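Side-chain contacts in glycoside hydrolase family protein (Novosphingobium sp. PP1Y, PDB 6Q2F), which acts as an alpha-L-rhamnosidase, a glycoside hydrolase that probably cleaves terminal alpha-L-rhamnose from its substrates: residues 994-999 / 1020-1025; 1012-1017 / 1027-1032; 1098-1103 / 1128-1133. All coordinates share one frame; numbering follows the deposited sequence.

Interaction 1. Residues 994-999 / 1020-1025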
loop_
_atom_site.group_PDB
_atom_site.type_symbol
_atom_site.label_atom_id
_atom_site.label_comp_id
_atom_site.label_asym_id
_atom_site.label_seq_id
_atom_site.Cartn_x
_atom_site.Cartn_y
_atom_site.Cartn_z
ATOM N N VAL A 994 -43.444 -14.169 10.713
ATOM C CA VAL A 994 -42.109 -13.650 10.964
ATOM C C VAL A 994 -41.779 -13.841 12.434
ATOM O O VAL A 994 -42.527 -13.381 13.300
ATOM C CB VAL A 994 -41.995 -12.165 10.590
ATOM C CG1 VAL A 994 -40.527 -11.745 10.613
ATOM C CG2 VAL A 994 -42.607 -11.918 9.229
ATOM N N ALA A 995 -40.644 -14.485 12.712
ATOM C CA ALA A 995 -40.162 -14.639 14.075
ATOM C C ALA A 995 -38.839 -13.907 14.199
ATOM O O ALA A 995 -37.991 -14.009 13.313
ATOM C CB ALA A 995 -40.003 -16.118 14.464
ATOM N N PHE A 996 -38.670 -13.172 15.291
ATOM C CA PHE A 996 -37.511 -12.317 15.466
ATOM C C PHE A 996 -36.549 -12.894 16.493
ATOM O O PHE A 996 -36.958 -13.366 17.555
ATOM C CB PHE A 996 -37.932 -10.915 15.878
ATOM C CG PHE A 996 -38.649 -10.165 14.803
ATOM C CD1 PHE A 996 -37.934 -9.487 13.831
ATOM C CD2 PHE A 996 -40.035 -10.125 14.765
ATOM C CE1 PHE A 996 -38.580 -8.784 12.836
ATOM C CE2 PHE A 996 -40.701 -9.418 13.752
ATOM C CZ PHE A 996 -39.963 -8.748 12.794
ATOM N N GLN A 997 -35.267 -12.873 16.142
ATOM C CA GLN A 997 -34.199 -13.194 17.079
ATOM C C GLN A 997 -34.421 -12.527 18.432
ATOM O O GLN A 997 -34.693 -11.326 18.515
ATOM C CB GLN A 997 -32.864 -12.747 16.498
ATOM C CG GLN A 997 -31.703 -13.241 17.280
ATOM C CD GLN A 997 -30.380 -13.062 16.511
ATOM O OE1 GLN A 997 -30.298 -12.310 15.539
ATOM N NE2 GLN A 997 -29.350 -13.756 16.959
ATOM N N ALA A 998 -34.282 -13.320 19.493
ATOM C CA ALA A 998 -34.607 -12.862 20.833
ATOM C C ALA A 998 -33.576 -11.848 21.323
ATOM O O ALA A 998 -32.439 -11.787 20.837
ATOM C CB ALA A 998 -34.691 -14.046 21.799
ATOM N N ASP A 999 -34.006 -11.026 22.283
ATOM C CA ASP A 999 -33.142 -10.037 22.935
ATOM C C ASP A 999 -32.588 -9.040 21.926
ATOM O O ASP A 999 -31.434 -8.618 21.996
ATOM C CB ASP A 999 -32.029 -10.725 23.720
ATOM C CG ASP A 999 -32.587 -11.619 24.813
ATOM O OD1 ASP A 999 -33.464 -11.137 25.565
ATOM O OD2 ASP A 999 -32.199 -12.805 24.893
ATOM N N PRO A 1020 -41.967 0.138 16.654
ATOM C CA PRO A 1020 -40.537 0.482 16.743
ATOM C C PRO A 1020 -39.624 -0.712 16.975
ATOM O O PRO A 1020 -38.473 -0.690 16.520
ATOM C CB PRO A 1020 -40.480 1.474 17.921
ATOM C CG PRO A 1020 -41.792 1.322 18.650
ATOM C CD PRO A 1020 -42.788 0.903 17.612
ATOM N N GLY A 1021 -40.089 -1.748 17.678
ATOM C CA GLY A 1021 -39.261 -2.928 17.864
ATOM C C GLY A 1021 -39.023 -3.697 16.578
ATOM O O GLY A 1021 -37.995 -4.373 16.440
ATOM N N VAL A 1022 -39.962 -3.609 15.627
ATOM C CA VAL A 1022 -39.754 -4.181 14.297
ATOM C C VAL A 1022 -38.984 -3.206 13.412
ATOM O O VAL A 1022 -38.032 -3.589 12.723
ATOM C CB VAL A 1022 -41.107 -4.573 13.662
ATOM C CG1 VAL A 1022 -40.925 -4.990 12.217
ATOM C CG2 VAL A 1022 -41.769 -5.702 14.452
ATOM N N LYS A 1023 -39.380 -1.928 13.443
ATOM C CA LYS A 1023 -38.753 -0.898 12.618
ATOM C C LYS A 1023 -37.237 -0.892 12.782
ATOM O O LYS A 1023 -36.489 -0.826 11.799
ATOM C CB LYS A 1023 -39.341 0.462 13.002
ATOM C CG LYS A 1023 -38.723 1.690 12.345
ATOM C CD LYS A 1023 -39.498 2.952 12.761
ATOM C CE LYS A 1023 -38.900 4.222 12.163
ATOM N NZ LYS A 1023 -38.856 4.169 10.676
ATOM N N TYR A 1024 -36.768 -0.956 14.026
ATOM C CA TYR A 1024 -35.358 -0.800 14.331
ATOM C C TYR A 1024 -34.660 -2.132 14.542
ATOM O O TYR A 1024 -33.556 -2.162 15.078
ATOM C CB TYR A 1024 -35.195 0.092 15.557
ATOM C CG TYR A 1024 -35.702 1.507 15.349
ATOM C CD1 TYR A 1024 -35.116 2.338 14.404
ATOM C CD2 TYR A 1024 -36.755 2.015 16.103
ATOM C CE1 TYR A 1024 -35.561 3.637 14.210
ATOM C CE2 TYR A 1024 -37.214 3.320 15.917
ATOM C CZ TYR A 1024 -36.606 4.121 14.972
ATOM O OH TYR A 1024 -37.043 5.413 14.773
ATOM N N PHE A 1025 -35.270 -3.230 14.117
ATOM C CA PHE A 1025 -34.692 -4.539 14.378
ATOM C C PHE A 1025 -33.388 -4.731 13.605
ATOM O O PHE A 1025 -33.301 -4.434 12.411
ATOM C CB PHE A 1025 -35.682 -5.643 14.015
ATOM C CG PHE A 1025 -35.095 -7.027 14.087
ATOM C CD1 PHE A 1025 -34.895 -7.648 15.314
ATOM C CD2 PHE A 1025 -34.741 -7.708 12.929
ATOM C CE1 PHE A 1025 -34.371 -8.926 15.379
ATOM C CE2 PHE A 1025 -34.210 -8.986 12.993
ATOM C CZ PHE A 1025 -34.022 -9.594 14.219
#
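Phe996 drives the edge of its ring into the face of Phe1025, a T-shaped pair with centroids 4.9 Å apart and planes inclined at 70°. The touching atom is Phe996 CD1, which sits over the middle of the Phe1025 ring, 3.8 Å from Phe1025 CD2. With CG anti to the backbone N (chi1 172°), the Phe1025 ring reaches toward strand 992-996. The far end of the Phe996 ring meets Val1022 of the same short helix: Phe996 CZ is 3.9 Å from both Val1022 CG1 and Val1022 CG2, and the two side chains cross at about a right angle. Together these groups pack helix 1020-1023 against strand 992-996, which belongs to the six-stranded antiparallel sheet of a beta-sandwich domain consistent with the galactose-binding-like fold. From its own strand, Val994 CG1 covers one face of the Phe996 ring, offset toward the rim. Gln997 borders the cluster more lightly: its CB comes 4.1 Å from Phe1025 CZ and its carbonyl O lies at the edge of that ring, while the side-chain OE1 turns to the backbone N of Ile1028 on neighbouring strand 1028-1037.

Interaction 2. Residues 1012-1017 / 1027-1032; sequences EPLDKS and GIATYS
Tyr1031 OH is held by two polar partners while it presses on Leu1014: it donates to a water 2.7 Å from the OH, and it accepts from the backbone N of Leu1132. The same water donates to Glu1012 O, so it bridges the phenol to the backbone of the loop; the 2.5 Å between that water and Glu1012 O is short enough that the exact length is doubtful. Leu1014 and Tyr1031 approach from opposite directions, and the branched end of the leucine receives the hydroxyl, with Leu1014 CD1 3.4 Å from Tyr1031 OH and CG and CD2 scarcely farther. Leu1014 sits at the start of a 3-10 turn, 1014-1016, in the connection between strand 1005-1008 and helix 1020-1023, and this turn lies against one face of the six-stranded sheet in the beta-sandwich. Strand 1028-1037 runs through that sheet between 992-996 and 1086-1095. With its CG anti to the carbonyl carbon (chi1 -70°), Tyr1031 projects from the strand toward the turn. Two residues earlier, Ala1029 also points there, its CB 4.3 Å from Leu1014 CD1. Phe996 and Val1022 pack on Leu1014 too, embedding it in an apolar cluster.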
loop_
_atom_site.group_PDB
_atom_site.type_symbol
_atom_site.label_atom_id
_atom_site.label_comp_id
_atom_site.label_asym_id
_atom_site.label_seq_id
_atom_site.Cartn_x
_atom_site.Cartn_y
_atom_site.Cartn_z
ATOM N N GLU A 1012 -43.491 -6.496 3.725
ATOM C CA GLU A 1012 -43.237 -5.064 3.821
ATOM C C GLU A 1012 -41.829 -4.836 4.352
ATOM O O GLU A 1012 -41.320 -5.648 5.135
ATOM C CB GLU A 1012 -44.243 -4.365 4.753
ATOM C CG GLU A 1012 -45.706 -4.430 4.306
ATOM C CD GLU A 1012 -46.014 -3.468 3.163
ATOM O OE1 GLU A 1012 -46.996 -3.706 2.424
ATOM O OE2 GLU A 1012 -45.271 -2.469 3.010
ATOM N N PRO A 1013 -41.173 -3.748 3.947
ATOM C CA PRO A 1013 -39.872 -3.418 4.548
ATOM C C PRO A 1013 -40.063 -3.180 6.036
ATOM O O PRO A 1013 -40.857 -2.331 6.442
ATOM C CB PRO A 1013 -39.437 -2.142 3.808
ATOM C CG PRO A 1013 -40.342 -2.030 2.619
ATOM C CD PRO A 1013 -41.625 -2.719 2.998
ATOM N N LEU A 1014 -39.345 -3.963 6.853
ATOM C CA LEU A 1014 -39.503 -3.869 8.303
ATOM C C LEU A 1014 -39.187 -2.470 8.812
ATOM O O LEU A 1014 -39.812 -2.007 9.770
ATOM C CB LEU A 1014 -38.615 -4.896 9.008
ATOM C CG LEU A 1014 -38.883 -6.350 8.601
ATOM C CD1 LEU A 1014 -38.035 -7.326 9.402
ATOM C CD2 LEU A 1014 -40.361 -6.671 8.747
ATOM N N ASP A 1015 -38.246 -1.773 8.179
ATOM C CA ASP A 1015 -37.896 -0.425 8.614
ATOM C C ASP A 1015 -39.023 0.582 8.424
ATOM O O ASP A 1015 -38.915 1.703 8.924
ATOM C CB ASP A 1015 -36.657 0.047 7.870
ATOM C CG ASP A 1015 -36.836 -0.005 6.374
ATOM O OD1 ASP A 1015 -36.828 -1.125 5.825
ATOM O OD2 ASP A 1015 -36.978 1.070 5.751
ATOM N N LYS A 1016 -40.089 0.230 7.708
ATOM C CA LYS A 1016 -41.259 1.088 7.607
ATOM C C LYS A 1016 -42.358 0.678 8.583
ATOM O O LYS A 1016 -43.471 1.205 8.509
ATOM C CB LYS A 1016 -41.795 1.092 6.174
ATOM C CG LYS A 1016 -40.812 1.646 5.139
ATOM C CD LYS A 1016 -40.525 3.128 5.384
ATOM C CE LYS A 1016 -39.687 3.758 4.265
ATOM N NZ LYS A 1016 -38.257 3.927 4.648
ATOM N N SER A 1017 -42.066 -0.223 9.514
ATOM C CA SER A 1017 -43.105 -0.726 10.400
ATOM C C SER A 1017 -43.563 0.341 11.389
ATOM O O SER A 1017 -42.788 1.204 11.819
ATOM C CB SER A 1017 -42.602 -1.947 11.167
ATOM O OG SER A 1017 -43.524 -2.340 12.179
ATOM N N GLY A 1027 -30.721 -8.041 13.273
ATOM C CA GLY A 1027 -30.534 -9.429 13.644
ATOM C C GLY A 1027 -31.089 -10.337 12.558
ATOM O O GLY A 1027 -31.098 -9.979 11.380
ATOM N N ILE A 1028 -31.557 -11.509 12.976
ATOM C CA ILE A 1028 -32.090 -12.508 12.053
ATOM C C ILE A 1028 -33.597 -12.586 12.247
ATOM O O ILE A 1028 -34.076 -12.948 13.328
ATOM C CB ILE A 1028 -31.432 -13.881 12.258
ATOM C CG1 ILE A 1028 -29.904 -13.774 12.113
ATOM C CG2 ILE A 1028 -31.971 -14.875 11.253
ATOM C CD1 ILE A 1028 -29.189 -15.098 12.305
ATOM N N ALA A 1029 -34.345 -12.233 11.207
ATOM C CA ALA A 1029 -35.791 -12.422 11.181
ATOM C C ALA A 1029 -36.103 -13.658 10.343
ATOM O O ALA A 1029 -35.618 -13.784 9.212
ATOM C CB ALA A 1029 -36.495 -11.194 10.612
ATOM N N THR A 1030 -36.906 -14.566 10.897
ATOM C CA THR A 1030 -37.214 -15.839 10.248
ATOM C C THR A 1030 -38.622 -15.780 9.658
ATOM O O THR A 1030 -39.616 -15.721 10.395
ATOM C CB THR A 1030 -37.081 -16.992 11.241
ATOM O OG1 THR A 1030 -35.721 -17.083 11.683
ATOM C CG2 THR A 1030 -37.479 -18.312 10.590
ATOM N N TYR A 1031 -38.703 -15.790 8.331
ATOM C CA TYR A 1031 -39.978 -15.756 7.634
ATOM C C TYR A 1031 -40.432 -17.171 7.307
ATOM O O TYR A 1031 -39.633 -18.013 6.888
ATOM C CB TYR A 1031 -39.877 -14.942 6.349
ATOM C CG TYR A 1031 -39.706 -13.448 6.517
ATOM C CD1 TYR A 1031 -38.491 -12.900 6.951
ATOM C CD2 TYR A 1031 -40.732 -12.574 6.177
ATOM C CE1 TYR A 1031 -38.327 -11.523 7.082
ATOM C CE2 TYR A 1031 -40.566 -11.199 6.293
ATOM C CZ TYR A 1031 -39.364 -10.679 6.746
ATOM O OH TYR A 1031 -39.195 -9.322 6.857
ATOM N N SER A 1032 -41.731 -17.405 7.453
ATOM C CA SER A 1032 -42.323 -18.738 7.475
ATOM C C SER A 1032 -43.593 -18.715 6.649
ATOM O O SER A 1032 -44.366 -17.754 6.729
ATOM C CB SER A 1032 -42.655 -19.174 8.911
ATOM O OG SER A 1032 -43.273 -20.445 8.942
HETATM O O HOH W 1 -40.953 -8.078 5.215
#

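Interaction 3. Residues 1098-1103 / 1128-1133; sequences WVNRLI and RPSGLI
The flat amide of Asn1100 meets Arg1128 along its edge, pairing with both the N-H and the C=O of that residue's backbone. Arg1128 N donates to Asn1100 OD1 at 2.8 Å, in the carbonyl plane and on a lone pair. In return Asn1100 ND2 gives a nearly straight bond to Arg1128 O, 3.0 Å long with an N-H...O angle of 174°, and the acceptor lies almost in the amide plane. The remaining N-H of Asn1100 ND2 points to a water at 3.0 Å, which also accepts from Ser1130 OG. Three bonds thus fix the rotation of this buried amide, and a leucine in its place would probably leave the N and O of Arg1128 without their mates and the water without one of its donors. Asn1100 lies near the start of helix 1099-1105, and its partners form the lead-in to strand 1131-1140 of the four-stranded sheet, so the pairing ties a helix to the beta-sandwich at the point where its last strand begins. Beside the amide, Val1099 packs on the aliphatic part of the arginine: Val1099 CG2 is 3.8 Å from Arg1128 CD, and the two side chains cross at about a right angle. The chain then bends at chi3 (54°), turning the guanidinium group toward its acidic partners. Arg1128 NH2 forms salt bridges with Asp1056 of the sandwich and with Asp659, which joins the sandwich to helix 657-670, between strands 642-649 and 674-677 of the closed parallel (beta/alpha)8 barrel.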
loop_
_atom_site.group_PDB
_atom_site.type_symbol
_atom_site.label_atom_id
_atom_site.label_comp_id
_atom_site.label_asym_id
_atom_site.label_seq_id
_atom_site.Cartn_x
_atom_site.Cartn_y
_atom_site.Cartn_z
ATOM N N TRP A 1098 -26.408 -3.961 11.902
ATOM C CA TRP A 1098 -26.713 -3.317 13.178
ATOM C C TRP A 1098 -27.205 -1.890 13.040
ATOM O O TRP A 1098 -27.555 -1.291 14.063
ATOM C CB TRP A 1098 -25.476 -3.288 14.078
ATOM C CG TRP A 1098 -25.285 -4.519 14.869
ATOM C CD1 TRP A 1098 -24.289 -5.462 14.712
ATOM C CD2 TRP A 1098 -26.108 -4.973 15.947
ATOM N NE1 TRP A 1098 -24.450 -6.467 15.646
ATOM C CE2 TRP A 1098 -25.552 -6.185 16.419
ATOM C CE3 TRP A 1098 -27.253 -4.461 16.580
ATOM C CZ2 TRP A 1098 -26.118 -6.906 17.482
ATOM C CZ3 TRP A 1098 -27.806 -5.175 17.643
ATOM C CH2 TRP A 1098 -27.239 -6.384 18.080
ATOM N N VAL A 1099 -27.231 -1.334 11.827
ATOM C CA VAL A 1099 -27.438 0.105 11.666
ATOM C C VAL A 1099 -28.762 0.539 12.294
ATOM O O VAL A 1099 -28.835 1.545 13.013
ATOM C CB VAL A 1099 -27.367 0.485 10.175
ATOM C CG1 VAL A 1099 -27.846 1.913 9.943
ATOM C CG2 VAL A 1099 -25.952 0.302 9.656
ATOM N N ASN A 1100 -29.831 -0.212 12.022
ATOM C CA ASN A 1100 -31.166 0.245 12.380
ATOM C C ASN A 1100 -31.377 0.193 13.889
ATOM O O ASN A 1100 -31.983 1.099 14.463
ATOM C CB ASN A 1100 -32.223 -0.596 11.650
ATOM C CG ASN A 1100 -32.327 -0.269 10.160
ATOM O OD1 ASN A 1100 -31.626 0.608 9.650
ATOM N ND2 ASN A 1100 -33.211 -0.979 9.456
ATOM N N ARG A 1101 -30.896 -0.864 14.548
ATOM C CA ARG A 1101 -30.999 -0.939 16.006
ATOM C C ARG A 1101 -30.120 0.104 16.685
ATOM O O ARG A 1101 -30.426 0.539 17.800
ATOM C CB ARG A 1101 -30.615 -2.337 16.495
ATOM C CG ARG A 1101 -30.926 -2.580 17.962
ATOM C CD ARG A 1101 -32.442 -2.401 18.216
ATOM N NE ARG A 1101 -32.767 -1.120 18.831
ATOM C CZ ARG A 1101 -33.978 -0.778 19.266
ATOM N NH1 ARG A 1101 -34.987 -1.624 19.159
ATOM N NH2 ARG A 1101 -34.179 0.409 19.820
ATOM N N LEU A 1102 -29.014 0.483 16.044
ATOM C CA LEU A 1102 -28.203 1.582 16.549
ATOM C C LEU A 1102 -28.971 2.890 16.456
ATOM O O LEU A 1102 -29.026 3.661 17.418
ATOM C CB LEU A 1102 -26.889 1.673 15.766
ATOM C CG LEU A 1102 -25.813 0.612 16.010
ATOM C CD1 LEU A 1102 -24.745 0.697 14.930
ATOM C CD2 LEU A 1102 -25.181 0.828 17.391
ATOM N N ILE A 1103 -29.565 3.160 15.291
ATOM C CA ILE A 1103 -30.414 4.339 15.166
ATOM C C ILE A 1103 -31.572 4.267 16.152
ATOM O O ILE A 1103 -31.877 5.244 16.845
ATOM C CB ILE A 1103 -30.897 4.481 13.718
ATOM C CG1 ILE A 1103 -29.683 4.693 12.810
ATOM C CG2 ILE A 1103 -31.914 5.615 13.629
ATOM C CD1 ILE A 1103 -29.990 4.531 11.343
ATOM N N ARG A 1128 -31.737 1.600 6.992
ATOM C CA ARG A 1128 -31.489 0.787 5.809
ATOM C C ARG A 1128 -32.696 -0.109 5.535
ATOM O O ARG A 1128 -33.353 -0.564 6.473
ATOM C CB ARG A 1128 -30.240 -0.080 5.994
ATOM C CG ARG A 1128 -28.921 0.700 5.956
ATOM C CD ARG A 1128 -27.729 -0.152 6.350
ATOM N NE ARG A 1128 -27.644 -1.374 5.557
ATOM C CZ ARG A 1128 -26.654 -1.677 4.716
ATOM N NH1 ARG A 1128 -25.626 -0.846 4.542
ATOM N NH2 ARG A 1128 -26.692 -2.830 4.057
ATOM N N PRO A 1129 -33.032 -0.385 4.279
ATOM C CA PRO A 1129 -34.123 -1.330 4.015
ATOM C C PRO A 1129 -33.833 -2.648 4.723
ATOM O O PRO A 1129 -32.697 -3.127 4.730
ATOM C CB PRO A 1129 -34.107 -1.481 2.489
ATOM C CG PRO A 1129 -33.345 -0.274 1.988
ATOM C CD PRO A 1129 -32.316 -0.013 3.046
ATOM N N SER A 1130 -34.866 -3.215 5.349
ATOM C CA SER A 1130 -34.690 -4.350 6.240
ATOM C C SER A 1130 -35.700 -5.454 5.935
ATOM O O SER A 1130 -36.865 -5.180 5.618
ATOM C CB SER A 1130 -34.838 -3.900 7.700
ATOM O OG SER A 1130 -34.525 -4.967 8.569
ATOM N N GLY A 1131 -35.247 -6.703 6.050
ATOM C CA GLY A 1131 -36.109 -7.867 5.971
ATOM C C GLY A 1131 -36.301 -8.393 4.565
ATOM O O GLY A 1131 -35.555 -8.084 3.622
ATOM N N LEU A 1132 -37.328 -9.236 4.440
ATOM C CA LEU A 1132 -37.705 -9.848 3.168
ATOM C C LEU A 1132 -38.697 -8.910 2.491
ATOM O O LEU A 1132 -39.885 -8.911 2.814
ATOM C CB LEU A 1132 -38.318 -11.228 3.390
ATOM C CG LEU A 1132 -38.739 -12.014 2.127
ATOM C CD1 LEU A 1132 -37.572 -12.140 1.136
ATOM C CD2 LEU A 1132 -39.252 -13.391 2.485
ATOM N N ILE A 1133 -38.213 -8.099 1.556
ATOM C CA ILE A 1133 -39.074 -7.106 0.927
ATOM C C ILE A 1133 -39.814 -7.680 -0.287
ATOM O O ILE A 1133 -40.950 -7.296 -0.560
ATOM C CB ILE A 1133 -38.225 -5.879 0.562
ATOM C CG1 ILE A 1133 -37.697 -5.206 1.831
ATOM C CG2 ILE A 1133 -39.008 -4.896 -0.297
ATOM C CD1 ILE A 1133 -36.576 -4.214 1.577
HETATM O O HOH W 2 -34.874 -2.996 10.957
#

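The three contacts form one compact patch of the C-terminal beta-sandwich. The centres of interactions 1 and 2 lie about 7 Å apart, those of interactions 2 and 3 about 9 Å, and those of interactions 1 and 3 about 10 Å. Interactions 1 and 2 interlock along the chain, their segments alternating, and meet on neighbouring strands 992-996 and 1028-1037 of the six-stranded sheet. Interaction 3 follows both and leads into the four-stranded sheet. Backbone bonding between Leu1014 and Ser1130, with Asp1015 OD1 accepting from Ser1130 N, couples interaction 2 to 3, while Tyr1024 packs on helix 1099-1105 to couple 1 to 3. Turn, short helices and both sheets are thereby knitted together in one part of the sandwich, well away from the centre of the chain.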